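Local coordinates for putative capsid protein of prophage (Escherichia coli CFT073, PDB 3BQW) that is of unknown detailed function but is probably a major capsid protein that builds the head shell of a prophage, at residues A[37-45]-A[307-315]; A[82-93]-A[326-336]. All coordinates share one frame; numbering follows the deposited sequence.

Interaction 1: residues A[37-45]-A[307-315]; sequences PNVATFSTQ and GATQNMFYP
Thr309 meets Ser43 through a water, which lies 2.6 Å from Thr309 OG1 and donates to Ser43 O. Gln310 makes the one direct hydrogen bond between the segments. Its CG stands opposite the backbone N (chi1 -172°) and the chain beyond stays extended, which carries the amide across to the end of strand 38-41. There Gln310 NE2 donates to Thr41 O at 2.7 Å. The acceptor lies near the amide plane, but the donor sits well above the carbonyl plane, 51° out of it. On the way, Gln310 CG passes Thr41 OG1 at 3.5 Å, the two side chains crossing at about a right angle. Asn311 turns its side chain back to Ala308 O, while its backbone N donates to a second water, 3.0 Å away, which can donate to Phe42 O. Met312 adds the apolar end. Its CG rests 3.8 Å from Thr41 CG2, and its SD lies 4.0 Å from Val39 CG1. The contact joins the edge of strand 38-41 to the loop before strand 314-319 without regular strand pairing. One side-chain amide hydrogen bond, two water bridges and a small apolar patch hold this surface contact, so solvent is part of the link.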
loop_
_atom_site.group_PDB
_atom_site.type_symbol
_atom_site.label_atom_id
_atom_site.label_comp_id
_atom_site.label_asym_id
_atom_site.label_seq_id
_atom_site.Cartn_x
_atom_site.Cartn_y
_atom_site.Cartn_z
ATOM N N PRO A 37 5.545 -1.488 7.645
ATOM C CA PRO A 37 6.773 -0.830 7.189
ATOM C C PRO A 37 7.988 -1.740 7.018
ATOM O O PRO A 37 8.929 -1.389 6.289
ATOM C CB PRO A 37 7.053 0.188 8.307
ATOM C CG PRO A 37 6.534 -0.472 9.516
ATOM C CD PRO A 37 5.296 -1.222 9.071
ATOM N N ASN A 38 7.991 -2.877 7.713
ATOM C CA ASN A 38 9.084 -3.834 7.609
ATOM C C ASN A 38 8.988 -4.678 6.341
ATOM O O ASN A 38 7.973 -4.646 5.604
ATOM C CB ASN A 38 9.112 -4.727 8.844
ATOM C CG ASN A 38 9.270 -3.920 10.130
ATOM O OD1 ASN A 38 8.491 -4.041 11.068
ATOM N ND2 ASN A 38 10.230 -3.050 10.132
ATOM N N VAL A 39 10.068 -5.405 6.083
ATOM C CA VAL A 39 10.202 -6.198 4.886
ATOM C C VAL A 39 10.817 -7.536 5.242
ATOM O O VAL A 39 11.661 -7.643 6.163
ATOM C CB VAL A 39 11.052 -5.477 3.794
ATOM C CG1 VAL A 39 11.502 -6.470 2.676
ATOM C CG2 VAL A 39 10.273 -4.276 3.211
ATOM N N ALA A 40 10.338 -8.564 4.551
ATOM C CA ALA A 40 10.967 -9.854 4.574
ATOM C C ALA A 40 10.924 -10.386 3.153
ATOM O O ALA A 40 9.862 -10.406 2.523
ATOM C CB ALA A 40 10.269 -10.816 5.570
ATOM N N THR A 41 12.085 -10.802 2.643
ATOM C CA THR A 41 12.172 -11.408 1.323
ATOM C C THR A 41 12.421 -12.898 1.504
ATOM O O THR A 41 13.289 -13.298 2.290
ATOM C CB THR A 41 13.277 -10.765 0.460
ATOM O OG1 THR A 41 14.524 -10.798 1.147
ATOM C CG2 THR A 41 12.933 -9.312 0.119
ATOM N N PHE A 42 11.654 -13.720 0.790
ATOM C CA PHE A 42 11.765 -15.157 0.903
ATOM C C PHE A 42 12.517 -15.746 -0.288
ATOM O O PHE A 42 12.485 -15.192 -1.387
ATOM C CB PHE A 42 10.363 -15.789 1.074
ATOM C CG PHE A 42 9.724 -15.455 2.390
ATOM C CD1 PHE A 42 9.719 -16.371 3.423
ATOM C CD2 PHE A 42 9.197 -14.194 2.621
ATOM C CE1 PHE A 42 9.163 -16.048 4.657
ATOM C CE2 PHE A 42 8.655 -13.855 3.851
ATOM C CZ PHE A 42 8.637 -14.785 4.869
ATOM N N SER A 43 13.210 -16.864 -0.044
ATOM C CA SER A 43 13.902 -17.617 -1.095
ATOM C C SER A 43 13.020 -18.734 -1.625
ATOM O O SER A 43 13.405 -19.488 -2.523
ATOM C CB SER A 43 15.195 -18.210 -0.535
ATOM O OG SER A 43 14.894 -18.872 0.698
ATOM N N THR A 44 11.847 -18.866 -1.034
ATOM C CA THR A 44 10.794 -19.723 -1.578
ATOM C C THR A 44 9.737 -18.861 -2.300
ATOM O O THR A 44 9.556 -17.664 -2.015
ATOM C CB THR A 44 10.159 -20.551 -0.473
ATOM O OG1 THR A 44 9.764 -19.686 0.598
ATOM C CG2 THR A 44 11.164 -21.585 0.070
ATOM N N GLN A 45 9.074 -19.486 -3.258
ATOM C CA GLN A 45 8.018 -18.863 -4.021
ATOM C C GLN A 45 6.937 -18.381 -3.100
ATOM O O GLN A 45 6.453 -17.262 -3.248
ATOM C CB GLN A 45 7.421 -19.858 -4.997
ATOM C CG GLN A 45 6.320 -19.291 -5.843
ATOM C CD GLN A 45 5.722 -20.337 -6.773
ATOM O OE1 GLN A 45 5.933 -21.535 -6.589
ATOM N NE2 GLN A 45 4.967 -19.886 -7.768
ATOM N N GLY A 307 20.962 -16.746 -9.448
ATOM C CA GLY A 307 20.775 -16.743 -7.998
ATOM C C GLY A 307 20.295 -15.413 -7.417
ATOM O O GLY A 307 20.785 -14.995 -6.358
ATOM N N ALA A 308 19.361 -14.747 -8.108
ATOM C CA ALA A 308 18.842 -13.424 -7.666
ATOM C C ALA A 308 17.320 -13.443 -7.309
ATOM O O ALA A 308 16.605 -12.419 -7.408
ATOM C CB ALA A 308 19.142 -12.390 -8.721
ATOM N N THR A 309 16.850 -14.615 -6.868
ATOM C CA THR A 309 15.445 -14.866 -6.583
ATOM C C THR A 309 14.954 -14.189 -5.292
ATOM O O THR A 309 13.743 -13.967 -5.101
ATOM C CB THR A 309 15.175 -16.390 -6.496
ATOM O OG1 THR A 309 15.799 -16.933 -5.319
ATOM C CG2 THR A 309 15.704 -17.124 -7.756
ATOM N N GLN A 310 15.883 -13.880 -4.395
ATOM C CA GLN A 310 15.520 -13.304 -3.124
ATOM C C GLN A 310 15.617 -11.811 -3.256
ATOM O O GLN A 310 16.672 -11.237 -3.064
ATOM C CB GLN A 310 16.403 -13.843 -2.003
ATOM C CG GLN A 310 15.946 -13.427 -0.628
ATOM C CD GLN A 310 16.392 -14.368 0.484
ATOM O OE1 GLN A 310 17.511 -14.876 0.483
ATOM N NE2 GLN A 310 15.507 -14.587 1.462
ATOM N N ASN A 311 14.483 -11.186 -3.578
ATOM C CA ASN A 311 14.422 -9.780 -3.977
ATOM C C ASN A 311 13.013 -9.215 -3.871
ATOM O O ASN A 311 12.056 -9.901 -4.223
ATOM C CB ASN A 311 14.865 -9.659 -5.448
ATOM C CG ASN A 311 16.310 -9.217 -5.600
ATOM O OD1 ASN A 311 16.733 -8.240 -4.982
ATOM N ND2 ASN A 311 17.070 -9.931 -6.428
ATOM N N MET A 312 12.891 -7.965 -3.417
ATOM C CA MET A 312 11.623 -7.238 -3.483
ATOM C C MET A 312 11.221 -7.073 -4.951
ATOM O O MET A 312 10.102 -7.402 -5.355
ATOM C CB MET A 312 11.724 -5.870 -2.818
ATOM C CG MET A 312 12.089 -5.876 -1.311
ATOM S SD MET A 312 12.001 -4.217 -0.599
ATOM C CE MET A 312 13.337 -3.444 -1.471
ATOM N N PHE A 313 12.181 -6.602 -5.742
ATOM C CA PHE A 313 11.990 -6.253 -7.155
ATOM C C PHE A 313 13.080 -6.864 -7.990
ATOM O O PHE A 313 14.222 -6.981 -7.546
ATOM C CB PHE A 313 12.046 -4.728 -7.357
ATOM C CG PHE A 313 11.200 -3.966 -6.387
ATOM C CD1 PHE A 313 9.816 -4.138 -6.376
ATOM C CD2 PHE A 313 11.782 -3.079 -5.487
ATOM C CE1 PHE A 313 9.013 -3.444 -5.465
ATOM C CE2 PHE A 313 11.001 -2.381 -4.575
ATOM C CZ PHE A 313 9.615 -2.560 -4.554
ATOM N N TYR A 314 12.729 -7.219 -9.214
ATOM C CA TYR A 314 13.686 -7.714 -10.178
ATOM C C TYR A 314 13.350 -7.125 -11.551
ATOM O O TYR A 314 12.416 -7.572 -12.210
ATOM C CB TYR A 314 13.675 -9.234 -10.219
ATOM C CG TYR A 314 14.775 -9.801 -11.034
ATOM C CD1 TYR A 314 16.017 -10.077 -10.461
ATOM C CD2 TYR A 314 14.591 -10.073 -12.391
ATOM C CE1 TYR A 314 17.048 -10.585 -11.235
ATOM C CE2 TYR A 314 15.594 -10.593 -13.144
ATOM C CZ TYR A 314 16.817 -10.845 -12.567
ATOM O OH TYR A 314 17.818 -11.371 -13.332
ATOM N N PRO A 315 14.108 -6.100 -11.960
ATOM C CA PRO A 315 13.917 -5.417 -13.224
ATOM C C PRO A 315 14.658 -6.085 -14.372
ATOM O O PRO A 315 15.734 -6.660 -14.179
ATOM C CB PRO A 315 14.454 -4.021 -12.927
ATOM C CG PRO A 315 15.602 -4.277 -12.003
ATOM C CD PRO A 315 15.190 -5.482 -11.175
HETATM O O HOH W 1 12.178 -12.549 -2.268
HETATM O O HOH W 2 14.203 -18.934 -4.909
#

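Interaction 2: residues A[82-93]-A[326-336]; sequences IKPGYMKPKHEI and IEYVQTHSAPQ
Glu327 O is approached twice, by neighbouring residues of the other segment: Ile93 N donates to it at 2.8 Å, and Glu92 CA makes a CA-H...O contact. Further along, His91 and Val329 form an antiparallel hydrogen-bonded pair, and Thr331 N reaches Pro89 O. Beyond Lys88, toward the start of the segment, a single isolated bridge pairs Met87 with Ser333, with Met87 N donating to Ser333 O at 2.8 Å. In the irregular part between, Gln330 NE2 donates to Lys88 O at 3.1 Å, with that oxygen 30° out of the glutamine amide plane. A water joins the same NE2 to Lys88 NZ. Lys88 CB lies over the centre of the His332 ring, 3.9 Å from its centroid, a CH-pi contact. Lys90 runs extended from a CG wedged between backbone N and carbonyl carbon (chi1 70°). This brings Lys90 NZ over the Tyr328 face, 4.2 Å from the ring centroid, in a cation-pi contact. Trp318 also meets the Tyr328 ring. Ile93 CD1 packs on Val329 CG1 at 3.7 Å, and Ala334 CB fits between Pro84 CG and Tyr86 CD1, each at 3.8 Å. Glu327 itself forms a salt bridge with Arg117 of helix 113-146. The sheet beside this long helix is probably the counterpart of the peripheral domain of HK97-like capsid proteins. Backbone bonds thus set the register, while the chains of Lys88 and Lys90 lie against rings.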
loop_
_atom_site.group_PDB
_atom_site.type_symbol
_atom_site.label_atom_id
_atom_site.label_comp_id
_atom_site.label_asym_id
_atom_site.label_seq_id
_atom_site.Cartn_x
_atom_site.Cartn_y
_atom_site.Cartn_z
ATOM N N ILE A 82 1.569 -18.871 2.532
ATOM C CA ILE A 82 0.774 -17.914 1.773
ATOM C C ILE A 82 1.358 -17.789 0.365
ATOM O O ILE A 82 2.548 -17.558 0.207
ATOM C CB ILE A 82 0.793 -16.509 2.436
ATOM C CG1 ILE A 82 0.328 -16.572 3.901
ATOM C CG2 ILE A 82 -0.023 -15.493 1.606
ATOM C CD1 ILE A 82 -1.115 -16.845 4.104
ATOM N N LYS A 83 0.520 -17.928 -0.653
ATOM C CA LYS A 83 0.945 -17.748 -2.036
ATOM C C LYS A 83 0.713 -16.283 -2.430
ATOM O O LYS A 83 -0.401 -15.818 -2.451
ATOM C CB LYS A 83 0.191 -18.727 -2.951
ATOM C CG LYS A 83 0.566 -18.663 -4.464
ATOM C CD LYS A 83 1.998 -19.155 -4.849
ATOM C CE LYS A 83 2.564 -18.435 -6.094
ATOM N NZ LYS A 83 2.414 -16.884 -6.142
ATOM N N PRO A 84 1.789 -15.515 -2.658
ATOM C CA PRO A 84 1.583 -14.114 -3.043
ATOM C C PRO A 84 1.099 -13.919 -4.492
ATOM O O PRO A 84 1.290 -14.778 -5.325
ATOM C CB PRO A 84 2.959 -13.507 -2.844
ATOM C CG PRO A 84 3.892 -14.648 -3.149
ATOM C CD PRO A 84 3.221 -15.850 -2.541
ATOM N N GLY A 85 0.447 -12.793 -4.755
ATOM C CA GLY A 85 0.102 -12.401 -6.108
ATOM C C GLY A 85 1.373 -11.969 -6.826
ATOM O O GLY A 85 2.004 -10.998 -6.439
ATOM N N TYR A 86 1.753 -12.708 -7.859
ATOM C CA TYR A 86 2.949 -12.406 -8.616
ATOM C C TYR A 86 2.658 -11.323 -9.632
ATOM O O TYR A 86 1.686 -11.407 -10.391
ATOM C CB TYR A 86 3.475 -13.649 -9.318
ATOM C CG TYR A 86 4.912 -13.543 -9.722
ATOM C CD1 TYR A 86 5.916 -13.911 -8.841
ATOM C CD2 TYR A 86 5.274 -13.103 -11.007
ATOM C CE1 TYR A 86 7.229 -13.838 -9.204
ATOM C CE2 TYR A 86 6.601 -13.021 -11.382
ATOM C CZ TYR A 86 7.579 -13.396 -10.477
ATOM O OH TYR A 86 8.920 -13.353 -10.797
ATOM N N MET A 87 3.513 -10.303 -9.633
ATOM C CA MET A 87 3.385 -9.161 -10.511
ATOM C C MET A 87 4.615 -9.040 -11.418
ATOM O O MET A 87 5.769 -9.299 -10.998
ATOM C CB MET A 87 3.235 -7.880 -9.671
ATOM C CG MET A 87 2.100 -7.841 -8.656
ATOM S SD MET A 87 2.008 -6.213 -7.796
ATOM C CE MET A 87 1.289 -5.360 -9.149
ATOM N N LYS A 88 4.366 -8.635 -12.661
ATOM C CA LYS A 88 5.435 -8.344 -13.611
ATOM C C LYS A 88 5.008 -7.368 -14.717
ATOM O O LYS A 88 5.097 -7.675 -15.896
ATOM C CB LYS A 88 6.042 -9.628 -14.184
ATOM C CG LYS A 88 5.077 -10.600 -14.824
ATOM C CD LYS A 88 5.887 -11.783 -15.331
ATOM C CE LYS A 88 5.037 -12.838 -16.016
ATOM N NZ LYS A 88 4.271 -12.289 -17.161
ATOM N N PRO A 89 4.592 -6.154 -14.323
ATOM C CA PRO A 89 4.208 -5.170 -15.306
ATOM C C PRO A 89 5.389 -4.813 -16.192
ATOM O O PRO A 89 6.544 -4.746 -15.718
ATOM C CB PRO A 89 3.792 -3.972 -14.451
ATOM C CG PRO A 89 4.479 -4.140 -13.175
ATOM C CD PRO A 89 4.489 -5.616 -12.958
ATOM N N LYS A 90 5.099 -4.646 -17.479
ATOM C CA LYS A 90 6.104 -4.219 -18.436
ATOM C C LYS A 90 5.579 -3.075 -19.277
ATOM O O LYS A 90 4.374 -2.855 -19.363
ATOM C CB LYS A 90 6.562 -5.381 -19.336
ATOM C CG LYS A 90 5.535 -5.872 -20.331
ATOM C CD LYS A 90 6.146 -6.892 -21.249
ATOM C CE LYS A 90 5.092 -7.500 -22.162
ATOM N NZ LYS A 90 5.709 -8.499 -23.090
ATOM N N HIS A 91 6.514 -2.359 -19.891
ATOM C CA HIS A 91 6.209 -1.249 -20.770
ATOM C C HIS A 91 7.172 -1.297 -21.937
ATOM O O HIS A 91 8.326 -1.675 -21.773
ATOM C CB HIS A 91 6.420 0.085 -20.050
ATOM C CG HIS A 91 5.459 0.350 -18.928
ATOM N ND1 HIS A 91 4.413 1.245 -19.037
ATOM C CD2 HIS A 91 5.417 -0.126 -17.660
ATOM C CE1 HIS A 91 3.758 1.283 -17.886
ATOM N NE2 HIS A 91 4.342 0.452 -17.041
ATOM N N GLU A 92 6.696 -0.872 -23.100
ATOM C CA GLU A 92 7.545 -0.663 -24.265
ATOM C C GLU A 92 8.419 0.599 -24.094
ATOM O O GLU A 92 7.987 1.612 -23.508
ATOM C CB GLU A 92 6.699 -0.569 -25.544
ATOM C CG GLU A 92 7.531 -0.173 -26.789
ATOM C CD GLU A 92 6.723 -0.085 -28.088
ATOM O OE1 GLU A 92 5.529 -0.470 -28.087
ATOM O OE2 GLU A 92 7.298 0.377 -29.111
ATOM N N ILE A 93 9.650 0.519 -24.583
ATOM C CA ILE A 93 10.574 1.649 -24.592
ATOM C C ILE A 93 10.556 2.227 -25.996
ATOM O O ILE A 93 11.187 1.693 -26.901
ATOM C CB ILE A 93 11.999 1.226 -24.193
ATOM C CG1 ILE A 93 11.974 0.494 -22.835
ATOM C CG2 ILE A 93 12.966 2.437 -24.221
ATOM C CD1 ILE A 93 11.558 1.334 -21.624
ATOM N N ILE A 326 11.059 -4.504 -30.847
ATOM C CA ILE A 326 10.454 -3.811 -29.710
ATOM C C ILE A 326 11.257 -4.050 -28.432
ATOM O O ILE A 326 11.619 -5.175 -28.115
ATOM C CB ILE A 326 8.977 -4.207 -29.504
ATOM C CG1 ILE A 326 8.185 -4.034 -30.806
ATOM C CG2 ILE A 326 8.350 -3.362 -28.401
ATOM C CD1 ILE A 326 8.464 -2.700 -31.559
ATOM N N GLU A 327 11.546 -2.963 -27.725
ATOM C CA GLU A 327 12.270 -3.007 -26.474
ATOM C C GLU A 327 11.284 -2.866 -25.304
ATOM O O GLU A 327 10.336 -2.104 -25.387
ATOM C CB GLU A 327 13.316 -1.894 -26.442
ATOM C CG GLU A 327 14.169 -1.937 -25.187
ATOM C CD GLU A 327 15.183 -0.827 -25.113
ATOM O OE1 GLU A 327 15.362 -0.100 -26.102
ATOM O OE2 GLU A 327 15.804 -0.687 -24.053
ATOM N N TYR A 328 11.519 -3.636 -24.238
ATOM C CA TYR A 328 10.674 -3.642 -23.035
ATOM C C TYR A 328 11.530 -3.462 -21.800
ATOM O O TYR A 328 12.708 -3.810 -21.799
ATOM C CB TYR A 328 9.938 -4.969 -22.868
ATOM C CG TYR A 328 8.975 -5.274 -23.965
ATOM C CD1 TYR A 328 7.684 -4.771 -23.923
ATOM C CD2 TYR A 328 9.354 -6.046 -25.061
ATOM C CE1 TYR A 328 6.778 -5.029 -24.929
ATOM C CE2 TYR A 328 8.462 -6.308 -26.078
ATOM C CZ TYR A 328 7.166 -5.792 -25.993
ATOM O OH TYR A 328 6.249 -6.035 -26.986
ATOM N N VAL A 329 10.913 -2.893 -20.768
ATOM C CA VAL A 329 11.406 -2.974 -19.398
ATOM C C VAL A 329 10.261 -3.582 -18.581
ATOM O O VAL A 329 9.072 -3.361 -18.854
ATOM C CB VAL A 329 11.914 -1.603 -18.818
ATOM C CG1 VAL A 329 10.791 -0.627 -18.583
ATOM C CG2 VAL A 329 12.643 -1.817 -17.521
ATOM N N GLN A 330 10.628 -4.391 -17.604
ATOM C CA GLN A 330 9.663 -5.106 -16.790
ATOM C C GLN A 330 10.231 -5.319 -15.398
ATOM O O GLN A 330 11.426 -5.584 -15.239
ATOM C CB GLN A 330 9.385 -6.452 -17.445
ATOM C CG GLN A 330 8.434 -7.342 -16.715
ATOM C CD GLN A 330 8.284 -8.660 -17.405
ATOM O OE1 GLN A 330 9.257 -9.383 -17.561
ATOM N NE2 GLN A 330 7.067 -8.975 -17.856
ATOM N N THR A 331 9.376 -5.237 -14.392
ATOM C CA THR A 331 9.775 -5.425 -13.006
ATOM C C THR A 331 8.912 -6.514 -12.332
ATOM O O THR A 331 7.683 -6.381 -12.220
ATOM C CB THR A 331 9.662 -4.104 -12.219
ATOM O OG1 THR A 331 10.335 -3.066 -12.948
ATOM C CG2 THR A 331 10.285 -4.246 -10.818
ATOM N N HIS A 332 9.583 -7.579 -11.893
ATOM C CA HIS A 332 8.983 -8.671 -11.135
ATOM C C HIS A 332 8.923 -8.356 -9.646
ATOM O O HIS A 332 9.857 -7.806 -9.081
ATOM C CB HIS A 332 9.802 -9.954 -11.326
ATOM C CG HIS A 332 9.706 -10.529 -12.701
ATOM N ND1 HIS A 332 10.119 -9.847 -13.822
ATOM C CD2 HIS A 332 9.232 -11.715 -13.138
ATOM C CE1 HIS A 332 9.916 -10.595 -14.890
ATOM N NE2 HIS A 332 9.360 -11.727 -14.503
ATOM N N SER A 333 7.810 -8.721 -9.020
ATOM C CA SER A 333 7.621 -8.608 -7.556
ATOM C C SER A 333 6.447 -9.482 -7.082
ATOM O O SER A 333 5.462 -9.639 -7.799
ATOM C CB SER A 333 7.346 -7.152 -7.160
ATOM O OG SER A 333 7.511 -6.955 -5.769
ATOM N N ALA A 334 6.552 -10.013 -5.863
ATOM C CA ALA A 334 5.503 -10.873 -5.280
ATOM C C ALA A 334 5.253 -10.483 -3.829
ATOM O O ALA A 334 5.495 -11.264 -2.932
ATOM C CB ALA A 334 5.895 -12.375 -5.394
ATOM N N PRO A 335 4.752 -9.265 -3.606
ATOM C CA PRO A 335 4.491 -8.726 -2.274
ATOM C C PRO A 335 3.154 -9.135 -1.672
ATOM O O PRO A 335 2.156 -9.305 -2.390
ATOM C CB PRO A 335 4.494 -7.220 -2.515
ATOM C CG PRO A 335 3.925 -7.080 -3.897
ATOM C CD PRO A 335 4.410 -8.281 -4.660
ATOM N N GLN A 336 3.155 -9.267 -0.344
ATOM C CA GLN A 336 1.949 -9.501 0.443
ATOM C C GLN A 336 2.117 -8.852 1.821
ATOM O O GLN A 336 3.042 -9.213 2.550
ATOM C CB GLN A 336 1.747 -11.002 0.653
ATOM C CG GLN A 336 0.528 -11.367 1.514
ATOM C CD GLN A 336 -0.765 -10.777 0.983
ATOM O OE1 GLN A 336 -1.063 -10.908 -0.209
ATOM N NE2 GLN A 336 -1.546 -10.128 1.862
HETATM O O HOH W 3 -0.175 -10.868 -2.750
HETATM O O HOH W 4 1.110 -9.004 -5.055
HETATM O O HOH W 5 6.392 -11.697 -19.333
HETATM O O HOH W 6 10.546 -0.394 -28.636
HETATM O O HOH W 7 14.148 1.545 -27.781
#

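Overall arrangement
From the N terminus, the chain first passes 37-45, then 82-93, 307-315 and 326-336. Interaction 1 closes a loop of 261 residues and interaction 2 one of 232, and the two loops cross because their segments alternate. Both reach the same mixed sheet. Strand 327-338 is central to it, pairing with 90-92, 292-295 and 314-319, while 38-41 joins through 292-295. The contacts also touch directly: the backbone of Tyr314 bonds to that of His332, and Ser333 OG bonds to Met312 O at 2.7 Å. Gln45 further packs on Lys83 and Pro84. Together they tie early parts of the chain to its last third, alongside helix 113-146.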